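PDB 6MGB: capsular polysaccharide export system protein KpsC, which transfers Kdo residues as a beta-(2,4) Kdo transferase, probably from CMP-Kdo, in building the glycolipid anchor of Gram-negative bacterial capsules. Local coordinates for residues 55-58 with 59-63; 103-106 with 107-111; 167-170 with 171-175. All coordinates share one frame; numbering follows the deposited sequence.

Interaction 1 of 3, residues 55-58 with 59-63; sequences ARKA and MQKAR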
ATOM      1  N   ALA A  55     -17.221  -8.812   1.352  1.00 30.70           N
ATOM      2  CA  ALA A  55     -16.377  -8.784   0.163  1.00 34.96           C
ATOM      3  C   ALA A  55     -16.282 -10.163  -0.477  1.00 30.46           C
ATOM      4  O   ALA A  55     -16.360 -10.291  -1.703  1.00 25.88           O
ATOM      5  CB  ALA A  55     -14.988  -8.255   0.518  1.00 31.92           C
ATOM      6  N   ARG A  56     -16.115 -11.207   0.338  0.67 30.72           N
ATOM      7  CA  ARG A  56     -16.038 -12.559  -0.202  0.67 29.99           C
ATOM      8  C   ARG A  56     -17.364 -12.995  -0.814  0.67 31.94           C
ATOM      9  O   ARG A  56     -17.376 -13.812  -1.742  0.67 32.33           O
ATOM     10  CB  ARG A  56     -15.600 -13.536   0.891  0.67 34.93           C
ATOM     11  CG  ARG A  56     -14.100 -13.514   1.147  0.67 38.24           C
ATOM     12  CD  ARG A  56     -13.675 -14.478   2.245  0.67 46.00           C
ATOM     13  NE  ARG A  56     -14.063 -14.012   3.577  0.67 36.00           N
ATOM     14  CZ  ARG A  56     -14.785 -14.705   4.457  0.67 43.82           C
ATOM     15  NH1 ARG A  56     -15.218 -15.930   4.184  0.67 49.85           N
ATOM     16  NH2 ARG A  56     -15.069 -14.166   5.635  0.67 47.61           N
ATOM     17  N   LYS A  57     -18.485 -12.465  -0.318  1.00 29.35           N
ATOM     18  CA  LYS A  57     -19.765 -12.739  -0.961  1.00 35.70           C
ATOM     19  C   LYS A  57     -19.821 -12.083  -2.333  1.00 30.35           C
ATOM     20  O   LYS A  57     -20.328 -12.675  -3.293  1.00 30.44           O
ATOM     21  CB  LYS A  57     -20.926 -12.249  -0.094  1.00 38.12           C
ATOM     22  CG  LYS A  57     -22.294 -12.571  -0.696  1.00 50.19           C
ATOM     23  CD  LYS A  57     -23.445 -11.976   0.097  1.00 63.59           C
ATOM     24  CE  LYS A  57     -24.779 -12.354  -0.532  1.00 65.81           C
ATOM     25  NZ  LYS A  57     -25.929 -11.617   0.063  1.00 70.44           N
ATOM     26  N   ALA A  58     -19.300 -10.859  -2.442  1.00 35.71           N
ATOM     27  CA  ALA A  58     -19.248 -10.184  -3.734  1.00 36.97           C
ATOM     28  C   ALA A  58     -18.385 -10.958  -4.722  1.00 32.89           C
ATOM     29  O   ALA A  58     -18.753 -11.113  -5.893  1.00 35.92           O
ATOM     30  CB  ALA A  58     -18.720  -8.761  -3.555  1.00 27.19           C
ATOM     31  N   MET A  59     -17.227 -11.450  -4.271  1.00 29.43           N
ATOM     32  CA  MET A  59     -16.393 -12.284  -5.132  1.00 32.65           C
ATOM     33  C   MET A  59     -17.166 -13.499  -5.624  1.00 37.90           C
ATOM     34  O   MET A  59     -17.076 -13.870  -6.800  1.00 27.92           O
ATOM     35  CB  MET A  59     -15.141 -12.732  -4.381  1.00 29.73           C
ATOM     36  CG  MET A  59     -14.248 -11.606  -3.904  1.00 26.93           C
ATOM     37  SD  MET A  59     -12.914 -12.217  -2.856  1.00 30.84           S
ATOM     38  CE  MET A  59     -12.273 -10.681  -2.193  1.00 33.04           C
ATOM     39  N   GLN A  60     -17.925 -14.135  -4.730  1.00 35.76           N
ATOM     40  CA  GLN A  60     -18.705 -15.310  -5.105  1.00 39.17           C
ATOM     41  C   GLN A  60     -19.753 -14.966  -6.155  1.00 39.46           C
ATOM     42  O   GLN A  60     -19.970 -15.734  -7.099  1.00 37.80           O
ATOM     43  CB  GLN A  60     -19.347 -15.914  -3.851  1.00 44.35           C
ATOM     44  CG  GLN A  60     -20.729 -16.531  -4.029  1.00 60.56           C
ATOM     45  CD  GLN A  60     -20.728 -17.741  -4.933  1.00 71.55           C
ATOM     46  OE1 GLN A  60     -19.696 -18.119  -5.489  1.00 77.43           O
ATOM     47  NE2 GLN A  60     -21.891 -18.368  -5.076  1.00 68.02           N
ATOM     48  N   LYS A  61     -20.413 -13.814  -6.009  1.00 41.78           N
ATOM     49  CA  LYS A  61     -21.411 -13.412  -6.995  1.00 43.50           C
ATOM     50  C   LYS A  61     -20.765 -13.103  -8.340  1.00 41.37           C
ATOM     51  O   LYS A  61     -21.300 -13.483  -9.389  1.00 38.95           O
ATOM     52  CB  LYS A  61     -22.203 -12.209  -6.481  1.00 45.24           C
ATOM     53  CG  LYS A  61     -23.084 -12.511  -5.269  1.00 49.43           C
ATOM     54  CD  LYS A  61     -24.035 -13.674  -5.523  1.00 52.19           C
ATOM     55  CE  LYS A  61     -24.946 -13.932  -4.339  1.00 64.80           C
ATOM     56  NZ  LYS A  61     -25.505 -15.312  -4.392  1.00 70.77           N
ATOM     57  N   ALA A  62     -19.621 -12.414  -8.337  1.00 35.56           N
ATOM     58  CA  ALA A  62     -18.867 -12.235  -9.575  1.00 38.56           C
ATOM     59  C   ALA A  62     -18.607 -13.576 -10.239  1.00 37.93           C
ATOM     60  O   ALA A  62     -18.857 -13.757 -11.436  1.00 34.76           O
ATOM     61  CB  ALA A  62     -17.539 -11.529  -9.293  1.00 34.97           C
ATOM     62  N   ARG A  63     -18.095 -14.531  -9.462  1.00 37.97           N
ATOM     63  CA  ARG A  63     -17.861 -15.878  -9.968  1.00 43.11           C
ATOM     64  C   ARG A  63     -19.148 -16.486 -10.513  1.00 44.02           C
ATOM     65  O   ARG A  63     -19.205 -16.916 -11.671  1.00 42.07           O
ATOM     66  CB  ARG A  63     -17.280 -16.745  -8.847  1.00 44.20           C
ATOM     67  CG  ARG A  63     -16.019 -17.501  -9.209  1.00 62.36           C
ATOM     68  CD  ARG A  63     -15.153 -17.741  -7.975  1.00 60.11           C
ATOM     69  NE  ARG A  63     -15.929 -18.188  -6.816  1.00 62.61           N
ATOM     70  CZ  ARG A  63     -15.894 -17.632  -5.603  1.00 64.90           C
ATOM     71  NH1 ARG A  63     -15.110 -16.593  -5.340  1.00 53.99           N
ATOM     72  NH2 ARG A  63     -16.649 -18.130  -4.632  1.00 60.07           N
TER
HETATM   73  O   HOH W   1     -15.801 -15.942  -2.199  1.00 36.56           O

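Interaction 2 of 3, residues 103-106 with 107-111; sequences TRPS and LLENL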
ATOM      1  N   THR A 103      -0.538 -14.300  -5.088  1.00 29.07           N
ATOM      2  CA  THR A 103      -0.916 -15.623  -5.577  1.00 34.18           C
ATOM      3  C   THR A 103      -1.549 -15.585  -6.962  1.00 39.44           C
ATOM      4  O   THR A 103      -1.660 -16.636  -7.602  1.00 27.49           O
ATOM      5  CB  THR A 103      -1.889 -16.296  -4.602  1.00 25.76           C
ATOM      6  OG1 THR A 103      -3.177 -15.672  -4.690  1.00 29.34           O
ATOM      7  CG2 THR A 103      -1.376 -16.202  -3.166  1.00 30.71           C
ATOM      8  N   ARG A 104      -1.965 -14.414  -7.432  1.00 28.16           N
ATOM      9  CA  ARG A 104      -2.561 -14.253  -8.752  1.00 26.08           C
ATOM     10  C   ARG A 104      -2.015 -12.993  -9.410  1.00 33.20           C
ATOM     11  O   ARG A 104      -1.385 -12.164  -8.740  1.00 26.81           O
ATOM     12  CB  ARG A 104      -4.084 -14.139  -8.667  1.00 31.35           C
ATOM     13  CG  ARG A 104      -4.797 -15.226  -7.888  1.00 34.02           C
ATOM     14  CD  ARG A 104      -6.238 -14.803  -7.655  1.00 32.67           C
ATOM     15  NE  ARG A 104      -6.305 -13.573  -6.866  1.00 32.06           N
ATOM     16  CZ  ARG A 104      -7.265 -12.657  -6.958  1.00 31.94           C
ATOM     17  NH1 ARG A 104      -8.265 -12.804  -7.818  1.00 33.69           N
ATOM     18  NH2 ARG A 104      -7.218 -11.576  -6.191  1.00 29.73           N
ATOM     19  N   PRO A 105      -2.242 -12.806 -10.706  1.00 26.88           N
ATOM     20  CA  PRO A 105      -1.958 -11.502 -11.312  1.00 25.69           C
ATOM     21  C   PRO A 105      -2.848 -10.424 -10.713  1.00 23.19           C
ATOM     22  O   PRO A 105      -3.948 -10.691 -10.224  1.00 25.41           O
ATOM     23  CB  PRO A 105      -2.267 -11.722 -12.798  1.00 32.62           C
ATOM     24  CG  PRO A 105      -2.207 -13.193 -13.000  1.00 43.45           C
ATOM     25  CD  PRO A 105      -2.649 -13.805 -11.708  1.00 29.99           C
ATOM     26  N   SER A 106      -2.345  -9.194 -10.745  1.00 24.20           N
ATOM     27  CA  SER A 106      -3.132  -8.005 -10.460  1.00 27.41           C
ATOM     28  C   SER A 106      -2.929  -7.025 -11.606  1.00 25.62           C
ATOM     29  O   SER A 106      -2.025  -7.187 -12.431  1.00 22.80           O
ATOM     30  CB  SER A 106      -2.729  -7.360  -9.127  1.00 21.39           C
ATOM     31  OG  SER A 106      -1.459  -6.735  -9.229  1.00 22.68           O
ATOM     32  N   LEU A 107      -3.777  -5.998 -11.666  1.00 25.87           N
ATOM     33  CA  LEU A 107      -3.580  -4.965 -12.678  1.00 21.34           C
ATOM     34  C   LEU A 107      -2.181  -4.371 -12.573  1.00 21.97           C
ATOM     35  O   LEU A 107      -1.506  -4.169 -13.588  1.00 24.49           O
ATOM     36  CB  LEU A 107      -4.641  -3.872 -12.538  1.00 26.15           C
ATOM     37  CG  LEU A 107      -4.423  -2.631 -13.414  1.00 29.48           C
ATOM     38  CD1 LEU A 107      -4.451  -2.995 -14.894  1.00 34.31           C
ATOM     39  CD2 LEU A 107      -5.453  -1.560 -13.103  1.00 31.66           C
ATOM     40  N   LEU A 108      -1.723  -4.101 -11.349  1.00 24.87           N
ATOM     41  CA  LEU A 108      -0.402  -3.508 -11.166  1.00 23.68           C
ATOM     42  C   LEU A 108       0.691  -4.455 -11.645  1.00 25.15           C
ATOM     43  O   LEU A 108       1.613  -4.044 -12.360  1.00 23.14           O
ATOM     44  CB  LEU A 108      -0.192  -3.136  -9.698  1.00 27.95           C
ATOM     45  CG  LEU A 108       1.183  -2.564  -9.340  1.00 24.50           C
ATOM     46  CD1 LEU A 108       1.526  -1.361 -10.207  1.00 27.68           C
ATOM     47  CD2 LEU A 108       1.238  -2.184  -7.870  1.00 25.88           C
ATOM     48  N   GLU A 109       0.606  -5.731 -11.262  1.00 24.19           N
ATOM     49  CA  GLU A 109       1.607  -6.693 -11.704  1.00 23.04           C
ATOM     50  C   GLU A 109       1.630  -6.793 -13.223  1.00 22.21           C
ATOM     51  O   GLU A 109       2.698  -6.927 -13.829  1.00 24.36           O
ATOM     52  CB  GLU A 109       1.338  -8.065 -11.086  1.00 23.56           C
ATOM     53  CG  GLU A 109       2.470  -9.060 -11.304  1.00 24.63           C
ATOM     54  CD  GLU A 109       2.115 -10.460 -10.850  1.00 27.24           C
ATOM     55  OE1 GLU A 109       2.548 -10.858  -9.748  1.00 27.32           O
ATOM     56  OE2 GLU A 109       1.399 -11.162 -11.595  1.00 28.46           O
ATOM     57  N   ASN A 110       0.456  -6.726 -13.857  1.00 22.54           N
ATOM     58  CA  ASN A 110       0.402  -6.771 -15.314  1.00 25.33           C
ATOM     59  C   ASN A 110       1.077  -5.548 -15.925  1.00 27.21           C
ATOM     60  O   ASN A 110       1.821  -5.666 -16.905  1.00 26.61           O
ATOM     61  CB  ASN A 110      -1.050  -6.877 -15.785  1.00 28.88           C
ATOM     62  CG  ASN A 110      -1.641  -8.260 -15.564  1.00 25.88           C
ATOM     63  OD1 ASN A 110      -0.922  -9.229 -15.317  1.00 29.78           O
ATOM     64  ND2 ASN A 110      -2.963  -8.359 -15.677  1.00 28.46           N
ATOM     65  N   LEU A 111       0.830  -4.362 -15.359  1.00 26.04           N
ATOM     66  CA  LEU A 111       1.506  -3.161 -15.844  1.00 27.94           C
ATOM     67  C   LEU A 111       3.018  -3.313 -15.760  1.00 24.91           C
ATOM     68  O   LEU A 111       3.742  -2.945 -16.694  1.00 26.94           O
ATOM     69  CB  LEU A 111       1.053  -1.940 -15.042  1.00 29.92           C
ATOM     70  CG  LEU A 111      -0.355  -1.415 -15.323  1.00 33.61           C
ATOM     71  CD1 LEU A 111      -0.737  -0.363 -14.297  1.00 40.22           C
ATOM     72  CD2 LEU A 111      -0.444  -0.839 -16.728  1.00 35.93           C
TER

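Interaction 3 of 3, residues 167-170 with 171-175; sequences GDMS and VRLGL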
ATOM      1  N   GLY A 167      -3.850  -9.347  11.229  1.00 37.49           N
ATOM      2  CA  GLY A 167      -4.937  -9.459  10.282  1.00 38.59           C
ATOM      3  C   GLY A 167      -4.664  -8.837   8.931  1.00 36.02           C
ATOM      4  O   GLY A 167      -5.528  -8.906   8.049  1.00 35.18           O
ATOM      5  N   ASP A 168      -3.491  -8.234   8.740  1.00 30.03           N
ATOM      6  CA  ASP A 168      -3.117  -7.630   7.469  1.00 28.28           C
ATOM      7  C   ASP A 168      -3.073  -8.691   6.375  1.00 22.16           C
ATOM      8  O   ASP A 168      -2.212  -9.574   6.399  1.00 24.48           O
ATOM      9  CB  ASP A 168      -1.763  -6.930   7.612  1.00 28.44           C
ATOM     10  CG  ASP A 168      -1.388  -6.108   6.398  1.00 34.58           C
ATOM     11  OD1 ASP A 168      -2.080  -6.199   5.362  1.00 30.08           O
ATOM     12  OD2 ASP A 168      -0.391  -5.361   6.487  1.00 28.77           O
ATOM     13  N   MET A 169      -4.001  -8.614   5.416  1.00 25.23           N
ATOM     14  CA  MET A 169      -4.070  -9.621   4.361  1.00 25.17           C
ATOM     15  C   MET A 169      -2.804  -9.666   3.517  1.00 27.67           C
ATOM     16  O   MET A 169      -2.524 -10.698   2.899  1.00 28.89           O
ATOM     17  CB  MET A 169      -5.275  -9.362   3.451  1.00 29.82           C
ATOM     18  CG  MET A 169      -6.634  -9.503   4.125  1.00 29.09           C
ATOM     19  SD  MET A 169      -7.006 -11.170   4.723  1.00 28.04           S
ATOM     20  CE  MET A 169      -6.807 -12.166   3.248  1.00 33.62           C
ATOM     21  N   SER A 170      -2.033  -8.576   3.466  1.00 26.01           N
ATOM     22  CA  SER A 170      -0.831  -8.564   2.641  1.00 26.17           C
ATOM     23  C   SER A 170       0.241  -9.516   3.157  1.00 29.30           C
ATOM     24  O   SER A 170       1.190  -9.810   2.421  1.00 26.74           O
ATOM     25  CB  SER A 170      -0.263  -7.147   2.555  1.00 23.15           C
ATOM     26  OG  SER A 170       0.347  -6.760   3.775  1.00 25.77           O
ATOM     27  N   VAL A 171       0.116 -10.000   4.392  1.00 26.23           N
ATOM     28  CA  VAL A 171       1.087 -10.951   4.925  1.00 19.55           C
ATOM     29  C   VAL A 171       0.886 -12.322   4.292  1.00 24.38           C
ATOM     30  O   VAL A 171       1.759 -12.831   3.579  1.00 25.30           O
ATOM     31  CB  VAL A 171       0.987 -11.014   6.459  1.00 26.35           C
ATOM     32  CG1 VAL A 171       1.857 -12.134   7.017  1.00 26.91           C
ATOM     33  CG2 VAL A 171       1.392  -9.679   7.063  1.00 26.18           C
ATOM     34  N   ARG A 172      -0.272 -12.940   4.536  1.00 24.88           N
ATOM     35  CA  ARG A 172      -0.491 -14.295   4.037  1.00 25.67           C
ATOM     36  C   ARG A 172      -0.671 -14.312   2.525  1.00 27.44           C
ATOM     37  O   ARG A 172      -0.215 -15.244   1.854  1.00 24.56           O
ATOM     38  CB  ARG A 172      -1.685 -14.935   4.742  1.00 24.36           C
ATOM     39  CG  ARG A 172      -1.338 -15.445   6.134  1.00 27.76           C
ATOM     40  CD  ARG A 172      -2.439 -16.295   6.741  1.00 32.73           C
ATOM     41  NE  ARG A 172      -2.001 -16.924   7.989  1.00 28.32           N
ATOM     42  CZ  ARG A 172      -1.557 -18.174   8.103  1.00 34.36           C
ATOM     43  NH1 ARG A 172      -1.490 -18.978   7.049  1.00 30.93           N
ATOM     44  NH2 ARG A 172      -1.180 -18.632   9.291  1.00 33.07           N
ATOM     45  N   LEU A 173      -1.319 -13.293   1.961  1.00 22.02           N
ATOM     46  CA  LEU A 173      -1.364 -13.206   0.507  1.00 24.84           C
ATOM     47  C   LEU A 173      -0.037 -12.749  -0.084  1.00 24.97           C
ATOM     48  O   LEU A 173       0.132 -12.820  -1.306  1.00 26.25           O
ATOM     49  CB  LEU A 173      -2.496 -12.280   0.060  1.00 24.22           C
ATOM     50  CG  LEU A 173      -3.911 -12.839   0.240  1.00 26.00           C
ATOM     51  CD1 LEU A 173      -4.976 -11.868  -0.252  1.00 25.14           C
ATOM     52  CD2 LEU A 173      -4.050 -14.161  -0.498  1.00 52.22           C
ATOM     53  N   GLY A 174       0.902 -12.298   0.745  1.00 28.23           N
ATOM     54  CA  GLY A 174       2.264 -12.069   0.306  1.00 23.15           C
ATOM     55  C   GLY A 174       3.158 -13.262   0.588  1.00 23.97           C
ATOM     56  O   GLY A 174       4.383 -13.127   0.661  1.00 27.13           O
ATOM     57  N   LEU A 175       2.550 -14.438   0.759  1.00 23.31           N
ATOM     58  CA  LEU A 175       3.257 -15.712   0.879  1.00 28.25           C
ATOM     59  C   LEU A 175       3.954 -15.887   2.225  1.00 29.93           C
ATOM     60  O   LEU A 175       4.800 -16.775   2.371  1.00 29.84           O
ATOM     61  CB  LEU A 175       4.273 -15.882  -0.256  1.00 30.39           C
ATOM     62  CG  LEU A 175       3.749 -15.551  -1.658  1.00 30.26           C
ATOM     63  CD1 LEU A 175       4.787 -15.896  -2.715  1.00 43.38           C
ATOM     64  CD2 LEU A 175       2.431 -16.258  -1.947  1.00 32.98           C
TER

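Interaction 1 of 3, residues 55-58 with 59-63
Met59 folds back over Ala55, its chain lying along the helix against the preceding turn. With CG anti to its own carbonyl carbon (chi1 -60°) the chain sets off beside the backbone N, and CG comes to rest 3.3 Å from Ala55 O. The extended remainder carries SD to 4.1 Å from Arg56 CA. Along one flank Ala55, Ala58, Met59 and Ala62 all touch Tyr69 of strand 69-74, and Met59 also meets Tyr51. Cutting Met59 back to an alanine would probably lose the contact with Tyr51 and much of that with Tyr69, and open a gap beside Ala55. The backbone bonds run from residue i+4 to i, the pattern of an alpha-helix: Met59 N to Ala55 O, Gln60 N to Arg56 O, Lys61 N to Lys57 O and Ala62 N to Ala58 O. This helix, 53-65, is the crossover of a beta-alpha-beta unit between strands 45-49 and 69-74. Water also takes part. Arg56 O is gripped twice, by Gln60 N at 3.1 Å and by a water that donates to it at 2.7 Å; the same water accepts from Arg63 NH1 at 3.3 Å. It lies at the edge of the Arg63 guanidinium, in its plane, while one face of that group rides over Gln60 CA. Lys57 and Lys61 lie on another flank, where both also touch Phe14. The bend of Lys61 at chi2 (-55°) brings its CE up to Lys57 CE, 4.1 Å away, as the two chains cross. Beyond that point their ends diverge, and the like-charged Lys57 NZ and Lys61 NZ stand 5.8 Å apart. Lys61 NZ forms a salt bridge with Glu64.

Interaction 2 of 3, residues 103-106 with 107-111
Asn110 N donates to Ser106 O at 2.9 Å, the shortest polar bond between 103-106 and 107-111 and the first i+4 backbone bond of helix 107-114. The Asn110 side chain folds back over the same oxygen: with CG anti to the carbonyl carbon (chi1 -74°), the amide carbon CG stands 3.3 Å from Ser106 O, and OD1 reaches on to Pro105 CB at 3.8 Å. The serine hydroxyl makes the second bond. Its OG sits between the backbone N and the carbonyl carbon (chi1 72°), a position that carries it forward over the first helical turn, where it accepts from Glu109 N at 3.1 Å in a nearly straight bond (N-H...O 171°). The CB atoms of Leu108 and Glu109 lie against the same OG. Glu109 contributes in another direction. Its chain is extended and runs back past the serine, bringing OE2 to 3.4 Å from Pro105 CA, at the side of the proline. The carboxylate does not bond to Ser106 N, which is buried without a partner in the model; instead each of its oxygens meets an arginine, OE2 the NE of Arg282 and OE1 the NE of Arg283. Two such cations would be expected to keep the buried Glu109 ionised and to fix the rotation of its carboxylate. Leu108 packs against Ala295 and Ala296 of helix 289-299 and against Phe267. Leu107 N, another amide of the first turn, is taken up by Asp94 OD2. The whole is a serine N-cap, the hydroxyl standing in for the missing acceptor of the first turn, at the point where the loop after strand 90-94 enters helix 107-114.

Interaction 3 of 3, residues 167-170 with 171-175
Met169 curls over the end of Leu173, its CE lying 4.0 Å from Leu173 CD1 one turn further along. The two belong to a short, weakly bonded helical turn, 169-172, bounded by an aspartate N-cap at Asp168 and a Schellman motif at Leu175. Bends at chi2 and chi3 (-64° and -56°) fold the methionine chain round so that its methyl, and not SD, makes the contact; the two chains cross at a slant, and both also touch Tyr51. Beneath them Leu173 N donates to Met169 O at 3.0 Å, nearly in line with the carbonyl bond, while Leu173 CB rests against the same oxygen. At the start of the turn, Asp168 O accepts from Val171 N at 3.1 Å, but here the donor stands above the carbonyl plane, as the tight i+3 closure would suggest. Val171 CB also leans on that oxygen. The carboxylate of Asp168 caps the turn: OD1 accepts from Ser170 N at 3.0 Å, met from above the carboxylate plane, and OD2 is bonded to Gln164 NE2, which gives the group a second anchor. Ser170 OG is in turn bonded to Ser246 OG. This end of the turn faces the nucleotide site: the Asp168 side chain comes within about 4 Å of the bound CMP and about 5 Å of a magnesium ion, and lies about 6 Å from the side chains of the CMP-binding residues His202 and Ser247. At the closing end Gly174 N makes a weak bond to Val171 O, and Leu175, at positive phi (74°), turns the chain off the helix with its N 3.1 Å from Arg172 O.

Overall arrangement
The three contacts follow one another along the chain, with interaction 3 nearest the nucleotide: its Asp168 side chain borders the bound CMP, whereas the Leu108 side chain of interaction 2 is about 12 Å from it, and interaction 1 is remote from the annotated sites. Interactions 2 and 3 touch directly, Thr103 CG2 lying 4.0 Å from Leu175 CD2, although their centres are 16 Å apart. Interaction 1 stays about 7 Å from each of the others at the nearest atoms, yet Tyr51 links all three, meeting Met59, Arg104, Met169 and Leu173. The helix of interaction 1 covers the mixed sheet, while interaction 3 follows strand 158-162 of the parallel sheet, consistent with the two-domain GT-B plan.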